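Local structure of histidine utilization repressor (Pseudomonas syringae pv. tomato, 2PKH) at residues B[105-109]-B[134-139]. The protein probably represses the histidine utilization operon by binding its hutP region until inducer appears, and is seen here as its C-terminal UTRA domain. Sequence-based numbering, arbitrary orientation.
Sequences LLQID and IHPGSR
Arg139 reaches back across Pro136 to grip the Schellman motif that ends helix 100-106 of this UTRA domain, fastening the helix to the end of strand 126-136. Arg139 NH1 donates to Leu106 O at 2.8 Å, nearly in line with the carbonyl but tilted from the guanidinium plane, while NH2 gives a straighter bond (166°) to Gln107 O, which lies in that plane. A guanidinium suits the place because its two terminal nitrogens can serve successive carbonyls where the helix runs out of amide donors. Ile108 CG2 sits over one face of the guanidinium, toward its rim, 3.4 Å from Arg139 NH2, and packs against Pro136 CB at 3.7 Å. The proline ring, a compact apolar block, offers Leu106 and Ile108 a surface beside the arginine chain: both Leu106 methyls lie on the same side of it, against CD and CG, and Leu106 CD1 reaches on to Ile134 CG1. Farther out, Pro50 O takes a second bond from Arg139 NH1, tying in strand 49-59, and Ile134 and Ile108 rest on Cys114 of strand 113-123. The arginine chain, extended from CG to NE, starts from a turn closed by Arg139 N bonding to Pro136 O at 2.8 Å.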
loop_
_atom_site.group_PDB
_atom_site.type_symbol
_atom_site.label_atom_id
_atom_site.label_comp_id
_atom_site.label_asym_id
_atom_site.label_seq_id
_atom_site.Cartn_x
_atom_site.Cartn_y
_atom_site.Cartn_z
ATOM N N LEU B 105 17.209 15.960 21.124
ATOM C CA LEU B 105 16.197 16.595 20.263
ATOM C C LEU B 105 14.817 15.932 20.344
ATOM O O LEU B 105 13.795 16.643 20.363
ATOM C CB LEU B 105 16.640 16.595 18.803
ATOM C CG LEU B 105 17.710 17.539 18.237
ATOM C CD1 LEU B 105 17.524 17.554 16.743
ATOM C CD2 LEU B 105 17.555 18.952 18.852
ATOM N N LEU B 106 14.770 14.591 20.363
ATOM C CA LEU B 106 13.499 13.843 20.475
ATOM C C LEU B 106 12.998 13.660 21.900
ATOM O O LEU B 106 11.917 13.106 22.105
ATOM C CB LEU B 106 13.636 12.438 19.839
ATOM C CG LEU B 106 13.708 12.337 18.299
ATOM C CD1 LEU B 106 13.971 10.868 17.805
ATOM C CD2 LEU B 106 12.453 12.783 17.748
ATOM N N GLN B 107 13.742 14.135 22.882
ATOM C CA GLN B 107 13.362 13.934 24.277
ATOM C C GLN B 107 13.034 12.461 24.543
ATOM O O GLN B 107 11.930 12.151 25.020
ATOM C CB GLN B 107 12.152 14.807 24.650
ATOM C CG GLN B 107 12.553 16.293 24.711
ATOM C CD GLN B 107 11.363 17.184 24.948
ATOM O OE1 GLN B 107 10.724 17.142 25.996
ATOM N NE2 GLN B 107 11.029 17.958 23.951
ATOM N N ILE B 108 13.998 11.562 24.282
ATOM C CA ILE B 108 13.814 10.101 24.517
ATOM C C ILE B 108 15.009 9.541 25.284
ATOM O O ILE B 108 16.068 10.176 25.414
ATOM C CB ILE B 108 13.707 9.296 23.187
ATOM C CG1 ILE B 108 14.826 9.706 22.222
ATOM C CG2 ILE B 108 12.391 9.622 22.527
ATOM C CD1 ILE B 108 15.025 8.762 20.928
ATOM N N ASP B 109 14.781 8.368 25.858
ATOM C CA ASP B 109 15.794 7.588 26.537
ATOM C C ASP B 109 16.874 7.221 25.527
ATOM O O ASP B 109 16.572 7.030 24.366
ATOM C CB ASP B 109 15.073 6.351 27.119
ATOM C CG ASP B 109 14.320 6.698 28.424
ATOM O OD1 ASP B 109 14.409 7.853 28.853
ATOM O OD2 ASP B 109 13.668 5.846 29.048
ATOM N N ILE B 134 13.826 9.995 11.619
ATOM C CA ILE B 134 14.001 9.096 12.768
ATOM C C ILE B 134 12.875 9.376 13.737
ATOM O O ILE B 134 12.581 10.544 14.016
ATOM C CB ILE B 134 15.484 9.127 13.326
ATOM C CG1 ILE B 134 15.613 8.398 14.676
ATOM C CG2 ILE B 134 16.000 10.563 13.467
ATOM C CD1 ILE B 134 17.208 8.022 14.934
ATOM N N HIS B 135 12.217 8.309 14.181
ATOM C CA HIS B 135 11.044 8.453 15.017
ATOM C C HIS B 135 11.293 7.696 16.303
ATOM O O HIS B 135 11.810 6.596 16.214
ATOM C CB HIS B 135 9.825 7.817 14.361
ATOM C CG HIS B 135 9.640 8.176 12.931
ATOM N ND1 HIS B 135 8.767 9.165 12.508
ATOM C CD2 HIS B 135 10.256 7.715 11.826
ATOM C CE1 HIS B 135 8.779 9.222 11.191
ATOM N NE2 HIS B 135 9.689 8.370 10.750
ATOM N N PRO B 136 10.888 8.256 17.478
ATOM C CA PRO B 136 10.848 7.315 18.629
ATOM C C PRO B 136 9.870 6.139 18.412
ATOM O O PRO B 136 8.740 6.319 17.998
ATOM C CB PRO B 136 10.415 8.210 19.800
ATOM C CG PRO B 136 10.639 9.684 19.310
ATOM C CD PRO B 136 10.369 9.601 17.847
ATOM N N GLY B 137 10.338 4.949 18.650
ATOM C CA GLY B 137 9.565 3.766 18.332
ATOM C C GLY B 137 8.279 3.718 19.136
ATOM O O GLY B 137 7.280 3.133 18.691
ATOM N N SER B 138 8.278 4.399 20.281
ATOM C CA SER B 138 7.025 4.449 21.092
ATOM C C SER B 138 6.027 5.467 20.562
ATOM O O SER B 138 4.910 5.531 21.075
ATOM C CB SER B 138 7.339 4.781 22.557
ATOM O OG SER B 138 8.149 5.960 22.737
ATOM N N ARG B 139 6.447 6.306 19.588
ATOM C CA ARG B 139 5.684 7.478 19.178
ATOM C C ARG B 139 5.218 7.485 17.716
ATOM O O ARG B 139 4.424 8.347 17.330
ATOM C CB ARG B 139 6.439 8.789 19.545
ATOM C CG ARG B 139 6.678 8.819 21.095
ATOM C CD ARG B 139 7.195 10.230 21.511
ATOM N NE ARG B 139 8.027 10.125 22.733
ATOM C CZ ARG B 139 9.006 10.957 23.049
ATOM N NH1 ARG B 139 9.336 11.982 22.246
ATOM N NH2 ARG B 139 9.671 10.783 24.203
#